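Local coordinates for protein Bug27 (Bordetella pertussis, PDB 2QPQ), which probably serves as the periplasmic receptor of a solute transport system, closing around a small ligand in the manner of a Venus flytrap, at residues K8-I13 against Y66-V71; L25-G30 against A41-R46; G54-A59 against N84-P89; S73-N78 against T284-F289; K91-V96 against G231-G236. All blocks are in the same frame, centred on the assembly; numbering follows the deposited sequence.

Contact 1 (K8-I13 against Y66-V71); sequences KPLDII and YSLLMV
Ile-13 and Leu-69 mark the tight end of a parallel strand pair, 10-13 beside 67-71, with the short axes 4.6 Å apart. Met-70 N donates to Ile-13 O at 2.7 Å, and one step back Ile-13 N reaches Leu-68 O at 2.8 Å along a nearly straight N-H...O line of 166°. Leu-69 carries its CG opposite the backbone N (chi1 -172°), which brings CD1 over to the other strand, 3.5 Å from Ile-13 O and slanting across the CG2 branch of Ile-13. Val-58 of helix 52-59 touches both of these side chains. The opposite face of the sheet is more loosely met across the pair: Ile-12 CG2 stands 4.3 Å from Met-70 CB, with helix 21-35 lying on Met-70. A largely parallel sheet, with one antiparallel strand and helices on both sides, is the core of the alpha/beta domains of periplasmic binding proteins, and strand 10-14 sits between strands 41-45 and 67-72. Leu-10 supplies the buried side of Tyr-66, its CD1 3.8 Å from Tyr-66 CD1 and the two at about a right angle. The solvent side begins with Lys-8, which lies over one face of the tyrosine ring as a CH-pi contact, CG 4.1 Å from the centroid and 28° off the normal. Beyond CG the lysine runs extended across the ring, so that CE comes 3.7 Å from Tyr-66 CG. The tyrosine OH is engaged by the backbone N of Asn-7, and the partly exposed Asp-11 sends OD2 to a salt bridge with Arg-61, which also bonds Ser-67 OG.

Contact 2 (L25-G30 against A41-R46); sequences LARLIG and AVVENR
Helix 25-30 runs almost antiparallel to strand 41-45, at 167° between their directions, with 8.4 Å between the short axes. Together with strand 10-14 they form a beta-alpha-beta unit, in which the helix returns over the sheet so that the two strands can lie parallel. Val-43 is the side chain that fills the gap, and its two methyls divide the work. CG2 points at the helix backbone, 3.7 Å from Ala-26 O, and the CG1 branch lies 4.2 Å from Ala-26 CB. That same CG1 also sits 3.7 Å from Arg-27 CG and about 4.0 Å above the plane of the arginine's guanidinium, over its centre. Arg-27 reaches this position because its chain is fully extended from CG to NE, lying over the valine at an oblique angle, and the side chain of Asn-45 stands at the guanidinium edge. Farther along the helix, at the start of strand 41-45, Gly-30 lets the backbones approach: Ala-41 CB lies 3.7 Å from Gly-30 O and 3.8 Å from Gly-30 CA. Thr-34 OG1, one turn on, bonds both Gly-30 O and Ala-41 N and so links helix and strand through one hydroxyl. The valine needs only apolar surface, so the arginine can offer it the aliphatic stem and a guanidinium face while NE stays paired in a salt bridge with Asp-23 of its own helix.

Contact 3 (G54-A59 against N84-P89); sequences GARLVA and NLPFDP
Helix 52-59 is the crossover helix between parallel strands 41-45 and 67-72, and one flank of it is met by the loop that leads from helix 74-81 to strand 93-109. The anchor is Phe-87. Its CG lies between the backbone N and the carbonyl carbon (chi1 46°), a torsion that lays the ring along the helix, with CZ 3.5 Å from Ala-55 CB and CE2 3.6 Å from the same methyl. Farther along the ring CD2 comes 3.8 Å from Arg-56 CA, and at the root of the side chain Phe-87 CB is 4.4 Å from Ala-59 CB. Small residues one turn apart thus receive the aromatic group at its two ends. Within the loop, Leu-85 CG covers one face of the ring, offset toward the rim, and Pro-89 N lies in plane at its edge. The outer margin is looser and exposed. There Arg-56, with CG opposite its backbone N (chi1 -168°), sends a stem that bends near its end past Pro-86, and NE lies 3.5 Å from Pro-86 CB; Pro-86 and Arg-56 pass at a slant. Between the two segments the contact is one of van der Waals packing without hydrogen bonds, and Asn-52 of the same helix also touches Leu-85 and Phe-87. The result is a loop aromatic packed on the flank of a beta-alpha-beta crossover helix in an alpha/beta binding-protein domain.

Contact 4 (S73-N78 against T284-F289); sequences SSFAVN and TDIDRF
Ala-76 points its methyl into the angle between Asp-285, Ile-286 and Phe-289, where the C-terminal helix 275-296 packs across helix 74-81, the helix that follows strand 67-72; the short segments 74-78 and 284-289 cross at 52° with axes 7.9 Å apart. Ala-76 CB lies 3.7 Å from Asp-285 CB and 3.8 Å from Ile-286 CG1, the isoleucine branch that stands opposite its own carbonyl carbon. Such a small side chain brings the backbones close: the Ile-286 CA-H points almost straight at Ala-76 O, with 176° at the hydrogen. Phe-289 comes in from one side and turns a ring edge to the partner helix, Ala-76 C lying near the ring plane 3.7 Å from CD2. Val-77 crosses the phenylalanine at about a right angle and sets CG2 3.6 Å from the same Phe-289 CD2, so the ring is pinned by both residues. On the other flank Ile-286 CD1 approaches the Phe-75 ring obliquely. A water sits in plane at the edge of the Phe-289 ring, donating to Asp-285 OD2 at 3.0 Å and accepting from Ser-73 OG, though at a doubtfully short distance. Trp-229 serves both polar groups, with its backbone N at Ser-73 OG and its indole NE1 at Asp-285 OD2. Water and tryptophan thus satisfy the polar groups at this margin. Together with a long salt bridge from Arg-288 they would favour an ionised Asp-285.

Contact 5 (K91-V96 against G231-G236); sequences KDFAAV and GLLVPG
Phe-93 meets the rest of this antiparallel strand pair with a ring that is approached obliquely by Leu-233 CD1 and Val-234 O, and it packs edge-to-face with both Phe-75 and Phe-87. Its CB lies 4.0 Å from Leu-233 CD1. Strands 93-96 and 231-235 belong to the mixed central sheet of the alpha/beta domain, where strand 227-235 runs antiparallel to its neighbours and stands between strands 67-72 and 93-109, an order known from type II periplasmic binding proteins. Ala-94 and Val-234 form the hydrogen-bonded pair: Ala-94 N donates to Val-234 O, and Val-234 N returns a bond of 2.8 Å that arrives in the carbonyl plane of Ala-94. Their side chains share a face with Val-96, whose CG2 touches both methyls of Val-234 at 3.8 Å as the two valines cross at about a right angle; Leu-246 of helix 240-254 covers them. On the other face Leu-233 reaches over Ala-95, its CD2 branch 3.7 Å from Ala-95 CA, under Phe-278 of helix 275-296. Val-96 N donates to Leu-232 O farther along. At the opposite end the side chains of Phe-93 and Pro-235 diverge, and the last bond is made in a different way: Gly-236 N lies 3.0 Å from Asp-92 O but stands well above that carbonyl plane, with a C=O...N angle of only 93°, while Gly-236 CA rests 3.4 Å from Lys-91 O.

Overall arrangement
From the N terminus, strand 10-14 opens contact 1, which closes at residues 66-71; contact 2 is completed wholly within that loop, seating helix 21-35 beside strand 41-45. Contact 3 opens there too, on helix 52-59, but closes beyond it at residues 84-89, so it crosses contact 1 and also contact 4, whose first segment it spans. Contact 4 then makes the longest loop, from residues 73-78 to the C-terminal helix 275-296, and encloses contact 5, which brings residues 231-236 back to strand 93-109. Contacts 1, 2 and 5 share one sheet; contacts 3 and 4 fasten helices and a loop against it, with Phe-75 and Phe-93 joining contacts 4 and 5.

Contact 1 (K8-I13 against Y66-V71)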
# COMPACT_ATOMS: atom_id res chain seq x y z
N LYS A 8 -19.93 -8.43 21.03
CA LYS A 8 -19.47 -9.71 20.55
C LYS A 8 -18.12 -9.37 19.90
O LYS A 8 -17.74 -8.18 19.83
CB LYS A 8 -20.47 -10.33 19.54
CG LYS A 8 -20.65 -9.51 18.27
CD LYS A 8 -21.78 -10.02 17.40
CE LYS A 8 -21.74 -9.35 16.05
NZ LYS A 8 -23.01 -9.55 15.29
N PRO A 9 -17.36 -10.41 19.46
CA PRO A 9 -16.09 -10.15 18.78
C PRO A 9 -16.29 -9.22 17.58
O PRO A 9 -17.36 -9.22 16.98
CB PRO A 9 -15.66 -11.53 18.29
CG PRO A 9 -16.31 -12.50 19.25
CD PRO A 9 -17.63 -11.86 19.60
N LEU A 10 -15.28 -8.42 17.28
CA LEU A 10 -15.16 -7.79 15.97
C LEU A 10 -14.57 -8.82 15.00
O LEU A 10 -13.91 -9.78 15.40
CB LEU A 10 -14.28 -6.53 16.02
CG LEU A 10 -14.77 -5.17 16.53
CD1 LEU A 10 -15.78 -5.19 17.65
CD2 LEU A 10 -13.54 -4.33 16.89
N ASP A 11 -14.85 -8.64 13.72
CA ASP A 11 -14.34 -9.52 12.69
C ASP A 11 -13.62 -8.59 11.72
O ASP A 11 -14.24 -7.77 11.08
CB ASP A 11 -15.52 -10.20 12.01
CG ASP A 11 -15.09 -11.22 10.95
OD1 ASP A 11 -13.90 -11.65 10.97
OD2 ASP A 11 -15.96 -11.60 10.13
N ILE A 12 -12.30 -8.67 11.68
CA ILE A 12 -11.50 -7.77 10.87
C ILE A 12 -11.04 -8.62 9.69
O ILE A 12 -10.33 -9.62 9.88
CB ILE A 12 -10.28 -7.21 11.66
CG1 ILE A 12 -10.74 -6.33 12.84
CG2 ILE A 12 -9.32 -6.43 10.76
CD1 ILE A 12 -9.56 -5.94 13.75
N ILE A 13 -11.46 -8.23 8.50
CA ILE A 13 -11.19 -9.03 7.30
C ILE A 13 -10.04 -8.38 6.58
O ILE A 13 -10.12 -7.20 6.20
CB ILE A 13 -12.43 -9.16 6.36
CG1 ILE A 13 -13.68 -9.74 7.08
CG2 ILE A 13 -12.05 -9.94 5.09
CD1 ILE A 13 -13.46 -11.07 7.74
N TYR A 66 -19.24 -4.28 13.63
CA TYR A 66 -18.64 -5.55 14.05
C TYR A 66 -17.87 -6.23 12.91
O TYR A 66 -17.23 -7.24 13.12
CB TYR A 66 -19.71 -6.49 14.61
CG TYR A 66 -20.18 -6.01 15.95
CD1 TYR A 66 -19.41 -6.23 17.08
CD2 TYR A 66 -21.38 -5.32 16.07
CE1 TYR A 66 -19.83 -5.76 18.33
CE2 TYR A 66 -21.82 -4.87 17.29
CZ TYR A 66 -21.03 -5.08 18.42
OH TYR A 66 -21.50 -4.62 19.64
N SER A 67 -17.97 -5.67 11.72
CA SER A 67 -17.32 -6.21 10.53
C SER A 67 -16.51 -5.08 9.92
O SER A 67 -17.06 -4.04 9.51
CB SER A 67 -18.32 -6.74 9.50
OG SER A 67 -19.14 -7.76 10.07
N LEU A 68 -15.21 -5.30 9.82
CA LEU A 68 -14.32 -4.27 9.29
C LEU A 68 -13.45 -4.88 8.20
O LEU A 68 -13.24 -6.10 8.17
CB LEU A 68 -13.43 -3.70 10.40
CG LEU A 68 -14.08 -2.95 11.56
CD1 LEU A 68 -14.39 -3.96 12.65
CD2 LEU A 68 -13.07 -1.91 12.10
N LEU A 69 -12.96 -4.03 7.31
CA LEU A 69 -12.11 -4.45 6.21
C LEU A 69 -10.78 -3.76 6.37
O LEU A 69 -10.73 -2.54 6.41
CB LEU A 69 -12.75 -4.06 4.87
CG LEU A 69 -11.99 -4.66 3.68
CD1 LEU A 69 -12.20 -6.20 3.57
CD2 LEU A 69 -12.46 -3.93 2.39
N MET A 70 -9.71 -4.53 6.52
CA MET A 70 -8.36 -3.94 6.55
C MET A 70 -7.85 -3.80 5.12
O MET A 70 -7.74 -4.79 4.41
CB MET A 70 -7.37 -4.80 7.35
CG MET A 70 -6.01 -4.05 7.44
SD MET A 70 -6.00 -2.93 8.89
CE MET A 70 -4.59 -1.92 8.52
N VAL A 71 -7.57 -2.57 4.71
CA VAL A 71 -7.22 -2.23 3.32
C VAL A 71 -5.86 -1.55 3.22
O VAL A 71 -5.36 -0.92 4.17
CB VAL A 71 -8.32 -1.31 2.62
CG1 VAL A 71 -9.66 -2.07 2.50
CG2 VAL A 71 -8.57 0.07 3.40

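Contact 2 (L25-G30 against A41-R46)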
# COMPACT_ATOMS: atom_id res chain seq x y z
N LEU A 25 -0.36 -4.92 10.40
CA LEU A 25 -1.09 -3.87 11.09
C LEU A 25 -2.46 -4.34 11.61
O LEU A 25 -2.83 -4.01 12.74
CB LEU A 25 -1.24 -2.67 10.17
CG LEU A 25 0.02 -1.92 9.77
CD1 LEU A 25 -0.27 -1.02 8.55
CD2 LEU A 25 0.56 -1.09 10.99
N ALA A 26 -3.21 -5.07 10.79
CA ALA A 26 -4.48 -5.63 11.27
C ALA A 26 -4.27 -6.50 12.53
O ALA A 26 -4.99 -6.35 13.51
CB ALA A 26 -5.22 -6.42 10.13
N ARG A 27 -3.27 -7.37 12.51
CA ARG A 27 -3.00 -8.25 13.65
C ARG A 27 -2.48 -7.48 14.87
O ARG A 27 -2.83 -7.84 16.02
CB ARG A 27 -2.05 -9.40 13.23
CG ARG A 27 -2.74 -10.32 12.26
CD ARG A 27 -1.91 -11.49 11.81
NE ARG A 27 -2.70 -12.29 10.86
CZ ARG A 27 -3.59 -13.22 11.19
NH1 ARG A 27 -3.82 -13.49 12.49
NH2 ARG A 27 -4.24 -13.88 10.24
N LEU A 28 -1.70 -6.41 14.62
CA LEU A 28 -1.20 -5.54 15.70
C LEU A 28 -2.40 -4.83 16.37
O LEU A 28 -2.54 -4.85 17.61
CB LEU A 28 -0.14 -4.56 15.17
CG LEU A 28 0.61 -3.51 16.03
CD1 LEU A 28 1.49 -4.19 17.06
CD2 LEU A 28 1.46 -2.62 15.17
N ILE A 29 -3.25 -4.20 15.55
CA ILE A 29 -4.50 -3.59 16.03
C ILE A 29 -5.37 -4.60 16.79
O ILE A 29 -5.81 -4.32 17.91
CB ILE A 29 -5.32 -2.91 14.87
CG1 ILE A 29 -4.59 -1.69 14.32
CG2 ILE A 29 -6.73 -2.45 15.33
CD1 ILE A 29 -5.05 -1.31 12.88
N GLY A 30 -5.58 -5.77 16.19
CA GLY A 30 -6.49 -6.77 16.73
C GLY A 30 -6.10 -7.23 18.13
O GLY A 30 -6.96 -7.41 18.99
N ALA A 41 -11.04 -9.21 18.79
CA ALA A 41 -11.05 -8.73 17.43
C ALA A 41 -10.45 -9.86 16.62
O ALA A 41 -9.21 -9.96 16.51
CB ALA A 41 -10.21 -7.49 17.32
N VAL A 42 -11.29 -10.74 16.10
CA VAL A 42 -10.82 -11.84 15.26
C VAL A 42 -10.30 -11.27 13.94
O VAL A 42 -11.02 -10.57 13.23
CB VAL A 42 -11.92 -12.87 14.97
CG1 VAL A 42 -11.40 -13.98 13.98
CG2 VAL A 42 -12.54 -13.46 16.28
N VAL A 43 -9.06 -11.60 13.61
CA VAL A 43 -8.47 -11.15 12.35
C VAL A 43 -8.39 -12.33 11.40
O VAL A 43 -7.91 -13.41 11.76
CB VAL A 43 -7.08 -10.53 12.61
CG1 VAL A 43 -6.31 -10.26 11.29
CG2 VAL A 43 -7.22 -9.27 13.47
N GLU A 44 -8.91 -12.16 10.19
CA GLU A 44 -8.85 -13.23 9.23
C GLU A 44 -8.46 -12.70 7.85
O GLU A 44 -8.81 -11.60 7.48
CB GLU A 44 -10.17 -14.01 9.24
CG GLU A 44 -11.37 -13.18 8.99
CD GLU A 44 -12.63 -14.02 8.90
OE1 GLU A 44 -12.62 -15.10 8.24
OE2 GLU A 44 -13.65 -13.59 9.46
N ASN A 45 -7.66 -13.46 7.11
CA ASN A 45 -7.27 -13.03 5.78
C ASN A 45 -8.24 -13.60 4.77
O ASN A 45 -8.52 -14.79 4.81
CB ASN A 45 -5.82 -13.46 5.43
CG ASN A 45 -4.82 -12.98 6.45
OD1 ASN A 45 -4.25 -11.88 6.32
ND2 ASN A 45 -4.62 -13.77 7.47
N ARG A 46 -8.77 -12.72 3.92
CA ARG A 46 -9.59 -13.13 2.78
C ARG A 46 -9.06 -12.43 1.55
O ARG A 46 -9.68 -11.47 1.08
CB ARG A 46 -11.07 -12.77 3.05
CG ARG A 46 -11.62 -13.37 4.34
CD ARG A 46 -12.00 -14.86 4.18
NE ARG A 46 -12.96 -15.15 5.22
CZ ARG A 46 -14.19 -15.62 5.08
NH1 ARG A 46 -14.71 -15.96 3.90
NH2 ARG A 46 -14.89 -15.74 6.17

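Contact 3 (G54-A59 against N84-P89)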
# COMPACT_ATOMS: atom_id res chain seq x y z
N GLY A 54 -12.57 -10.32 0.07
CA GLY A 54 -12.77 -9.76 1.40
C GLY A 54 -13.66 -8.52 1.37
O GLY A 54 -14.50 -8.34 2.24
N ALA A 55 -13.46 -7.65 0.36
CA ALA A 55 -14.26 -6.44 0.24
C ALA A 55 -15.74 -6.79 0.03
O ALA A 55 -16.61 -6.25 0.71
CB ALA A 55 -13.71 -5.51 -0.91
N ARG A 56 -16.04 -7.73 -0.87
CA ARG A 56 -17.44 -8.08 -1.13
C ARG A 56 -18.09 -8.64 0.14
O ARG A 56 -19.24 -8.35 0.45
CB ARG A 56 -17.52 -9.11 -2.25
CG ARG A 56 -18.95 -9.32 -2.78
CD ARG A 56 -19.00 -10.57 -3.62
NE ARG A 56 -19.98 -10.47 -4.72
CZ ARG A 56 -20.24 -11.46 -5.57
NH1 ARG A 56 -19.62 -12.63 -5.44
NH2 ARG A 56 -21.14 -11.28 -6.54
N LEU A 57 -17.33 -9.43 0.89
CA LEU A 57 -17.79 -10.01 2.13
C LEU A 57 -18.22 -8.90 3.10
O LEU A 57 -19.34 -8.90 3.61
CB LEU A 57 -16.68 -10.87 2.75
CG LEU A 57 -16.98 -11.62 4.05
CD1 LEU A 57 -18.11 -12.63 3.81
CD2 LEU A 57 -15.76 -12.35 4.56
N VAL A 58 -17.32 -7.95 3.38
CA VAL A 58 -17.67 -6.86 4.27
C VAL A 58 -18.80 -5.97 3.75
O VAL A 58 -19.62 -5.54 4.54
CB VAL A 58 -16.42 -6.02 4.68
CG1 VAL A 58 -16.79 -4.86 5.62
CG2 VAL A 58 -15.44 -6.96 5.40
N ALA A 59 -18.82 -5.65 2.45
CA ALA A 59 -19.93 -4.88 1.82
C ALA A 59 -21.30 -5.45 2.18
O ALA A 59 -22.30 -4.72 2.22
CB ALA A 59 -19.76 -4.85 0.31
N ASN A 84 -15.37 -5.98 -13.80
CA ASN A 84 -16.70 -6.04 -13.20
C ASN A 84 -16.64 -6.19 -11.68
O ASN A 84 -16.94 -7.26 -11.13
CB ASN A 84 -17.52 -7.21 -13.76
CG ASN A 84 -17.67 -7.17 -15.27
OD1 ASN A 84 -17.02 -7.96 -15.99
ND2 ASN A 84 -18.53 -6.29 -15.76
N LEU A 85 -16.23 -5.12 -11.00
CA LEU A 85 -16.18 -5.15 -9.52
C LEU A 85 -17.55 -5.42 -8.96
O LEU A 85 -18.49 -4.75 -9.32
CB LEU A 85 -15.69 -3.79 -9.03
CG LEU A 85 -14.82 -3.65 -7.80
CD1 LEU A 85 -13.57 -4.42 -7.97
CD2 LEU A 85 -14.56 -2.17 -7.57
N PRO A 86 -17.65 -6.39 -8.03
CA PRO A 86 -18.93 -6.87 -7.48
C PRO A 86 -19.52 -5.99 -6.35
O PRO A 86 -20.39 -6.45 -5.58
CB PRO A 86 -18.55 -8.25 -6.96
CG PRO A 86 -17.11 -8.10 -6.51
CD PRO A 86 -16.49 -7.06 -7.42
N PHE A 87 -19.09 -4.73 -6.27
CA PHE A 87 -19.56 -3.79 -5.26
C PHE A 87 -19.26 -2.38 -5.75
O PHE A 87 -18.54 -2.19 -6.74
CB PHE A 87 -18.91 -4.02 -3.89
CG PHE A 87 -17.40 -4.22 -3.97
CD1 PHE A 87 -16.54 -3.12 -4.12
CD2 PHE A 87 -16.86 -5.49 -3.90
CE1 PHE A 87 -15.14 -3.31 -4.19
CE2 PHE A 87 -15.47 -5.67 -4.00
CZ PHE A 87 -14.63 -4.58 -4.16
N ASP A 88 -19.82 -1.40 -5.07
CA ASP A 88 -19.53 0.01 -5.37
C ASP A 88 -18.45 0.41 -4.36
O ASP A 88 -18.73 0.52 -3.18
CB ASP A 88 -20.76 0.85 -5.19
CG ASP A 88 -20.54 2.33 -5.53
OD1 ASP A 88 -19.42 2.87 -5.43
OD2 ASP A 88 -21.52 2.99 -5.89
N PRO A 89 -17.22 0.64 -4.82
CA PRO A 89 -16.10 0.84 -3.91
C PRO A 89 -16.18 2.19 -3.17
O PRO A 89 -15.49 2.38 -2.15
CB PRO A 89 -14.87 0.83 -4.85
CG PRO A 89 -15.43 1.42 -6.13
CD PRO A 89 -16.82 0.83 -6.24

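Contact 4 (S73-N78 against T284-F289)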
# COMPACT_ATOMS: atom_id res chain seq x y z
N SER A 73 -3.82 0.87 -0.17
CA SER A 73 -4.07 1.59 -1.43
C SER A 73 -4.57 0.73 -2.60
O SER A 73 -5.33 1.23 -3.43
CB SER A 73 -2.82 2.38 -1.84
OG SER A 73 -2.65 3.43 -0.93
N SER A 74 -4.17 -0.54 -2.63
CA SER A 74 -4.70 -1.51 -3.59
C SER A 74 -6.22 -1.41 -3.72
O SER A 74 -6.76 -1.51 -4.81
CB SER A 74 -4.34 -2.95 -3.18
OG SER A 74 -2.92 -3.20 -3.24
N PHE A 75 -6.91 -1.22 -2.59
CA PHE A 75 -8.37 -1.04 -2.62
C PHE A 75 -8.77 0.08 -3.60
O PHE A 75 -9.79 -0.02 -4.31
CB PHE A 75 -8.89 -0.75 -1.19
CG PHE A 75 -10.39 -0.51 -1.12
CD1 PHE A 75 -11.26 -1.57 -0.85
CD2 PHE A 75 -10.92 0.77 -1.36
CE1 PHE A 75 -12.68 -1.35 -0.77
CE2 PHE A 75 -12.35 0.99 -1.32
CZ PHE A 75 -13.20 -0.10 -0.98
N ALA A 76 -8.01 1.17 -3.61
CA ALA A 76 -8.32 2.28 -4.53
C ALA A 76 -7.89 2.01 -5.97
O ALA A 76 -8.37 2.67 -6.89
CB ALA A 76 -7.74 3.60 -4.02
N VAL A 77 -6.96 1.06 -6.16
CA VAL A 77 -6.52 0.68 -7.51
C VAL A 77 -7.52 -0.24 -8.19
O VAL A 77 -7.73 -0.17 -9.42
CB VAL A 77 -5.13 -0.04 -7.49
CG1 VAL A 77 -4.70 -0.44 -8.92
CG2 VAL A 77 -4.06 0.86 -6.87
N ASN A 78 -8.15 -1.09 -7.40
CA ASN A 78 -9.00 -2.13 -7.95
C ASN A 78 -10.16 -1.71 -8.86
O ASN A 78 -10.42 -2.41 -9.85
CB ASN A 78 -9.49 -3.06 -6.83
CG ASN A 78 -8.41 -3.98 -6.29
OD1 ASN A 78 -8.60 -4.65 -5.28
ND2 ASN A 78 -7.28 -4.03 -6.95
N THR A 284 -10.59 10.05 -3.60
CA THR A 284 -9.61 10.77 -4.41
C THR A 284 -8.63 9.81 -5.10
O THR A 284 -8.31 10.00 -6.27
CB THR A 284 -8.82 11.75 -3.54
OG1 THR A 284 -9.74 12.74 -3.06
CG2 THR A 284 -7.69 12.40 -4.34
N ASP A 285 -8.19 8.77 -4.39
CA ASP A 285 -7.21 7.84 -4.95
C ASP A 285 -7.88 6.91 -5.95
O ASP A 285 -7.29 6.51 -6.93
CB ASP A 285 -6.49 7.07 -3.84
CG ASP A 285 -5.30 7.85 -3.26
OD1 ASP A 285 -5.00 8.97 -3.75
OD2 ASP A 285 -4.64 7.34 -2.34
N ILE A 286 -9.13 6.57 -5.70
CA ILE A 286 -9.87 5.79 -6.67
C ILE A 286 -9.86 6.54 -7.98
O ILE A 286 -9.53 5.96 -9.03
CB ILE A 286 -11.32 5.53 -6.20
CG1 ILE A 286 -11.31 4.43 -5.11
CG2 ILE A 286 -12.19 5.08 -7.42
CD1 ILE A 286 -12.66 4.17 -4.45
N ASP A 287 -10.20 7.84 -7.93
CA ASP A 287 -10.28 8.67 -9.14
C ASP A 287 -8.92 8.78 -9.82
O ASP A 287 -8.80 8.63 -11.02
CB ASP A 287 -10.83 10.06 -8.78
CG ASP A 287 -12.32 10.03 -8.39
OD1 ASP A 287 -13.03 9.02 -8.64
OD2 ASP A 287 -12.78 11.06 -7.84
N ARG A 288 -7.89 9.02 -9.03
CA ARG A 288 -6.55 9.22 -9.55
C ARG A 288 -5.98 7.93 -10.17
O ARG A 288 -5.38 7.96 -11.26
CB ARG A 288 -5.69 9.74 -8.40
CG ARG A 288 -4.23 9.65 -8.59
CD ARG A 288 -3.62 9.59 -7.21
NE ARG A 288 -2.19 9.72 -7.35
CZ ARG A 288 -1.32 9.39 -6.41
NH1 ARG A 288 -1.74 8.86 -5.26
NH2 ARG A 288 -0.05 9.59 -6.65
N PHE A 289 -6.17 6.81 -9.48
CA PHE A 289 -5.61 5.55 -9.96
C PHE A 289 -6.37 5.11 -11.19
O PHE A 289 -5.78 4.57 -12.12
CB PHE A 289 -5.68 4.45 -8.88
CG PHE A 289 -4.75 4.71 -7.73
CD1 PHE A 289 -3.56 5.42 -7.94
CD2 PHE A 289 -5.04 4.27 -6.44
CE1 PHE A 289 -2.69 5.68 -6.91
CE2 PHE A 289 -4.12 4.49 -5.36
CZ PHE A 289 -2.97 5.21 -5.60
O HOH W 1 -2.21 5.56 -2.25

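Contact 5 (K91-V96 against G231-G236)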
# COMPACT_ATOMS: atom_id res chain seq x y z
N LYS A 91 -19.64 3.76 -2.52
CA LYS A 91 -20.86 3.77 -1.70
C LYS A 91 -20.93 2.64 -0.68
O LYS A 91 -21.53 2.81 0.42
CB LYS A 91 -22.10 3.71 -2.57
CG LYS A 91 -23.43 3.80 -1.76
CD LYS A 91 -23.74 5.27 -1.36
CE LYS A 91 -25.01 5.33 -0.55
NZ LYS A 91 -24.92 6.42 0.48
N ASP A 92 -20.32 1.51 -1.02
CA ASP A 92 -20.53 0.31 -0.20
C ASP A 92 -19.61 0.18 1.02
O ASP A 92 -19.65 -0.82 1.73
CB ASP A 92 -20.47 -0.97 -1.05
CG ASP A 92 -21.65 -1.09 -2.00
OD1 ASP A 92 -22.66 -0.38 -1.83
OD2 ASP A 92 -21.53 -1.91 -2.94
N PHE A 93 -18.75 1.17 1.21
CA PHE A 93 -17.77 1.22 2.28
C PHE A 93 -17.68 2.63 2.83
O PHE A 93 -17.87 3.61 2.08
CB PHE A 93 -16.39 0.78 1.77
CG PHE A 93 -16.39 -0.60 1.15
CD1 PHE A 93 -16.24 -1.74 1.94
CD2 PHE A 93 -16.59 -0.75 -0.22
CE1 PHE A 93 -16.29 -3.02 1.35
CE2 PHE A 93 -16.63 -2.03 -0.79
CZ PHE A 93 -16.48 -3.14 0.01
N ALA A 94 -17.37 2.72 4.13
CA ALA A 94 -17.16 3.99 4.82
C ALA A 94 -15.87 3.84 5.62
O ALA A 94 -15.62 2.83 6.30
CB ALA A 94 -18.32 4.27 5.76
N ALA A 95 -15.06 4.88 5.55
CA ALA A 95 -13.75 4.84 6.18
C ALA A 95 -13.82 5.06 7.67
O ALA A 95 -14.67 5.81 8.17
CB ALA A 95 -12.86 5.92 5.55
N VAL A 96 -12.93 4.39 8.40
CA VAL A 96 -12.82 4.57 9.86
C VAL A 96 -11.52 5.26 10.22
O VAL A 96 -11.52 6.34 10.87
CB VAL A 96 -12.88 3.21 10.58
CG1 VAL A 96 -12.64 3.41 12.09
CG2 VAL A 96 -14.28 2.58 10.30
N GLY A 231 -5.56 1.06 6.24
CA GLY A 231 -6.57 1.45 7.19
C GLY A 231 -7.70 0.49 7.20
O GLY A 231 -7.62 -0.60 6.60
N LEU A 232 -8.76 0.92 7.92
CA LEU A 232 -9.92 0.11 8.15
C LEU A 232 -11.14 0.83 7.61
O LEU A 232 -11.30 2.07 7.82
CB LEU A 232 -10.07 -0.16 9.68
CG LEU A 232 -9.01 -1.19 10.20
CD1 LEU A 232 -8.77 -1.11 11.69
CD2 LEU A 232 -9.39 -2.62 9.82
N LEU A 233 -11.96 0.05 6.91
CA LEU A 233 -13.29 0.48 6.42
C LEU A 233 -14.37 -0.36 7.07
O LEU A 233 -14.07 -1.45 7.61
CB LEU A 233 -13.40 0.34 4.89
CG LEU A 233 -12.22 0.77 4.01
CD1 LEU A 233 -12.47 0.51 2.50
CD2 LEU A 233 -11.88 2.27 4.24
N VAL A 234 -15.63 0.10 6.97
CA VAL A 234 -16.80 -0.63 7.46
C VAL A 234 -17.84 -0.57 6.35
O VAL A 234 -17.63 0.14 5.36
CB VAL A 234 -17.37 -0.02 8.77
CG1 VAL A 234 -16.48 -0.50 10.03
CG2 VAL A 234 -17.51 1.54 8.65
N PRO A 235 -18.94 -1.32 6.49
CA PRO A 235 -19.97 -1.18 5.47
C PRO A 235 -20.41 0.30 5.36
O PRO A 235 -20.49 1.01 6.37
CB PRO A 235 -21.09 -2.09 5.99
CG PRO A 235 -20.33 -3.17 6.84
CD PRO A 235 -19.29 -2.32 7.52
N GLY A 236 -20.69 0.72 4.11
CA GLY A 236 -21.09 2.06 3.75
C GLY A 236 -22.16 2.73 4.60
O GLY A 236 -22.07 3.92 4.83